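Hypothetical protein (Bacteroides caccae, PDB 4M8R) is of unknown function but consists of an immunoglobulin-like N-terminal domain followed by a domain resembling a WD40 beta-propeller. Local coordinates at residues Q324-Y332 against G340-P348. Sequence-based numbering, arbitrary orientation.
Sequences QKKVGYMIY and GSSFRLLEP
The carbonyl oxygen of Ser342 is gripped by two neighbouring groups of strand 325-332: Ile331 N donates a nearly straight hydrogen bond to Ser342 O (2.7 Å), lying in the carbonyl plane, while Met330 CA offers a CA-H...O contact to it. Ile331 O takes Ser342 N in return at 2.7 Å, completing a hydrogen-bonded antiparallel pair. Tyr329 and Arg344 form the next such pair, and the ladder ends with Leu346 N bonded to Val327 O. Between them, Gly328 and Leu345 bring their CA atoms within 3.9 Å, where a beta carbon on the glycine would collide with Arg344 O.

On one face, CG of Met330, a selenomethionine, stands anti to the backbone N (chi1 -170°), which lays it over one face of the Phe343 ring, 3.7 Å from CG to the centroid, a CH-pi contact. The chain then bends, bringing SE to 3.6 Å from Ser341 CB. Beyond it, CD1 of Tyr332 rests 3.4 Å from Gly340 O and beside Ser341 OG, whose polar partners are Lys367 O and Val369 N. With an alanine at Tyr332 the ring would be gone, and the Gly340 carbonyl and the Ser341 side chain would probably lose the cover it gives them. On the opposite face, Ile331 CD1 meets Arg344 CD at 4.2 Å, and Arg344 NE bonds to Gln358 O.

These strands form a hairpin at the middle of a four-stranded antiparallel sheet, consistent with a propeller blade, flanked by strands 303-310 and 355-364. The Met330 and Phe343 face packs on strand 368-373 of the following sheet; the hydroxyl of Tyr329, on the other face, is hydrogen-bonded to Leu273 O in strand 270-276.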
loop_
_atom_site.group_PDB
_atom_site.type_symbol
_atom_site.label_atom_id
_atom_site.label_comp_id
_atom_site.label_asym_id
_atom_site.label_seq_id
_atom_site.Cartn_x
_atom_site.Cartn_y
_atom_site.Cartn_z
ATOM N N GLN A 324 12.693 10.464 2.593
ATOM C CA GLN A 324 13.015 11.866 2.871
ATOM C C GLN A 324 13.914 12.025 4.091
ATOM O O GLN A 324 13.663 11.430 5.133
ATOM C CB GLN A 324 11.732 12.682 3.031
ATOM C CG GLN A 324 11.044 12.945 1.698
ATOM C CD GLN A 324 9.544 13.120 1.806
ATOM O OE1 GLN A 324 8.986 14.102 1.316
ATOM N NE2 GLN A 324 8.877 12.153 2.431
ATOM N N LYS A 325 14.962 12.829 3.955
ATOM C CA LYS A 325 15.980 12.929 4.997
ATOM C C LYS A 325 16.890 14.149 4.880
ATOM O O LYS A 325 17.016 14.759 3.822
ATOM C CB LYS A 325 16.828 11.651 5.026
ATOM C CG LYS A 325 17.281 11.188 3.660
ATOM C CD LYS A 325 17.880 9.791 3.661
ATOM C CE LYS A 325 17.806 9.208 2.255
ATOM N NZ LYS A 325 19.110 8.671 1.800
ATOM N N LYS A 326 17.500 14.498 6.009
ATOM C CA LYS A 326 18.553 15.499 6.075
ATOM C C LYS A 326 19.817 14.766 6.490
ATOM O O LYS A 326 19.803 14.017 7.462
ATOM C CB LYS A 326 18.204 16.574 7.104
ATOM C CG LYS A 326 16.996 17.414 6.718
ATOM C CD LYS A 326 16.363 18.080 7.930
ATOM C CE LYS A 326 15.050 18.767 7.575
ATOM N NZ LYS A 326 15.245 19.995 6.757
ATOM N N VAL A 327 20.901 14.962 5.746
ATOM C CA VAL A 327 22.156 14.278 6.037
ATOM C C VAL A 327 23.282 15.264 6.270
ATOM O O VAL A 327 23.229 16.409 5.826
ATOM C CB VAL A 327 22.562 13.306 4.909
ATOM C CG1 VAL A 327 21.379 12.431 4.518
ATOM C CG2 VAL A 327 23.097 14.056 3.700
ATOM N N GLY A 328 24.314 14.793 6.957
ATOM C CA GLY A 328 25.475 15.616 7.215
ATOM C C GLY A 328 26.611 14.876 7.878
ATOM O O GLY A 328 26.643 13.643 7.904
ATOM N N TYR A 329 27.543 15.661 8.408
ATOM C CA TYR A 329 28.747 15.164 9.048
ATOM C C TYR A 329 28.827 15.679 10.483
ATOM O O TYR A 329 28.606 16.867 10.734
ATOM C CB TYR A 329 29.970 15.671 8.292
ATOM C CG TYR A 329 30.295 14.948 7.000
ATOM C CD1 TYR A 329 30.775 13.644 7.010
ATOM C CD2 TYR A 329 30.183 15.593 5.769
ATOM C CE1 TYR A 329 31.103 12.988 5.836
ATOM C CE2 TYR A 329 30.511 14.946 4.588
ATOM C CZ TYR A 329 30.972 13.644 4.627
ATOM O OH TYR A 329 31.307 12.995 3.459
HETATM N N MSE A 330 29.130 14.779 11.418
HETATM C CA MSE A 330 29.532 15.169 12.766
HETATM C C MSE A 330 31.007 15.435 12.672
HETATM O O MSE A 330 31.767 14.551 12.284
HETATM C CB MSE A 330 29.265 14.062 13.783
HETATM C CG MSE A 330 29.436 14.523 15.234
HETATM SE SE MSE A 330 31.329 14.761 15.772
HETATM C CE MSE A 330 32.083 12.991 15.325
ATOM N N ILE A 331 31.432 16.650 13.021
ATOM C CA ILE A 331 32.839 17.033 12.937
ATOM C C ILE A 331 33.377 17.363 14.328
ATOM O O ILE A 331 32.828 18.226 15.013
ATOM C CB ILE A 331 33.022 18.237 11.990
ATOM C CG1 ILE A 331 32.694 17.808 10.558
ATOM C CG2 ILE A 331 34.447 18.776 12.060
ATOM C CD1 ILE A 331 32.451 18.960 9.613
ATOM N N TYR A 332 34.453 16.681 14.726
ATOM C CA TYR A 332 35.024 16.826 16.067
ATOM C C TYR A 332 36.456 17.346 16.037
ATOM O O TYR A 332 37.289 16.836 15.292
ATOM C CB TYR A 332 34.986 15.484 16.808
ATOM C CG TYR A 332 35.794 15.467 18.092
ATOM C CD1 TYR A 332 35.272 15.988 19.271
ATOM C CD2 TYR A 332 37.078 14.932 18.123
ATOM C CE1 TYR A 332 36.005 15.979 20.445
ATOM C CE2 TYR A 332 37.821 14.918 19.292
ATOM C CZ TYR A 332 37.282 15.443 20.451
ATOM O OH TYR A 332 38.025 15.431 21.612
ATOM N N GLY A 340 35.339 20.222 20.530
ATOM C CA GLY A 340 34.155 19.377 20.688
ATOM C C GLY A 340 33.515 18.920 19.388
ATOM O O GLY A 340 34.124 19.001 18.318
ATOM N N SER A 341 32.276 18.443 19.498
ATOM C CA SER A 341 31.560 17.808 18.396
ATOM C C SER A 341 30.513 18.737 17.779
ATOM O O SER A 341 29.590 19.178 18.465
ATOM C CB SER A 341 30.876 16.540 18.908
ATOM O OG SER A 341 31.824 15.633 19.445
ATOM N N SER A 342 30.650 19.012 16.481
ATOM C CA SER A 342 29.684 19.827 15.733
ATOM C C SER A 342 28.901 18.981 14.733
ATOM O O SER A 342 29.477 18.159 14.021
ATOM C CB SER A 342 30.400 20.946 14.978
ATOM O OG SER A 342 30.897 21.913 15.881
ATOM N N PHE A 343 27.591 19.199 14.674
ATOM C CA PHE A 343 26.731 18.510 13.716
ATOM C C PHE A 343 26.287 19.497 12.643
ATOM O O PHE A 343 25.587 20.468 12.934
ATOM C CB PHE A 343 25.516 17.917 14.420
ATOM C CG PHE A 343 25.861 16.882 15.454
ATOM C CD1 PHE A 343 26.288 17.262 16.716
ATOM C CD2 PHE A 343 25.760 15.527 15.165
ATOM C CE1 PHE A 343 26.610 16.313 17.672
ATOM C CE2 PHE A 343 26.079 14.573 16.115
ATOM C CZ PHE A 343 26.504 14.967 17.372
ATOM N N ARG A 344 26.705 19.237 11.406
ATOM C CA ARG A 344 26.498 20.159 10.294
ATOM C C ARG A 344 25.913 19.425 9.089
ATOM O O ARG A 344 26.466 18.414 8.639
ATOM C CB ARG A 344 27.831 20.806 9.925
ATOM C CG ARG A 344 28.434 21.621 11.066
ATOM C CD ARG A 344 29.869 22.040 10.804
ATOM N NE ARG A 344 29.891 23.116 9.793
ATOM C CZ ARG A 344 30.985 23.694 9.310
ATOM N NH1 ARG A 344 32.192 23.295 9.699
ATOM N NH2 ARG A 344 30.866 24.667 8.410
ATOM N N LEU A 345 24.790 19.923 8.577
ATOM C CA LEU A 345 24.156 19.319 7.410
ATOM C C LEU A 345 24.952 19.612 6.153
ATOM O O LEU A 345 25.598 20.650 6.048
ATOM C CB LEU A 345 22.726 19.836 7.226
ATOM C CG LEU A 345 21.703 19.518 8.317
ATOM C CD1 LEU A 345 20.327 19.983 7.872
ATOM C CD2 LEU A 345 21.670 18.031 8.645
ATOM N N LEU A 346 24.921 18.670 5.214
ATOM C CA LEU A 346 25.454 18.885 3.880
ATOM C C LEU A 346 24.271 19.159 2.963
ATOM O O LEU A 346 23.431 18.283 2.750
ATOM C CB LEU A 346 26.241 17.661 3.406
ATOM C CG LEU A 346 26.996 17.823 2.085
ATOM C CD1 LEU A 346 28.047 18.915 2.193
ATOM C CD2 LEU A 346 27.634 16.504 1.679
ATOM N N GLU A 347 24.202 20.388 2.452
ATOM C CA GLU A 347 23.104 20.829 1.599
ATOM C C GLU A 347 23.651 21.653 0.434
ATOM O O GLU A 347 24.764 22.176 0.509
ATOM C CB GLU A 347 22.108 21.668 2.406
ATOM C CG GLU A 347 21.311 20.873 3.437
ATOM C CD GLU A 347 20.351 21.726 4.256
ATOM O OE1 GLU A 347 20.469 22.971 4.239
ATOM O OE2 GLU A 347 19.475 21.143 4.932
ATOM N N PRO A 348 22.877 21.758 -0.659
ATOM C CA PRO A 348 23.298 22.590 -1.786
ATOM C C PRO A 348 23.114 24.076 -1.487
ATOM O O PRO A 348 22.133 24.458 -0.844
ATOM C CB PRO A 348 22.368 22.143 -2.915
ATOM C CG PRO A 348 21.144 21.643 -2.226
ATOM C CD PRO A 348 21.612 21.049 -0.931
#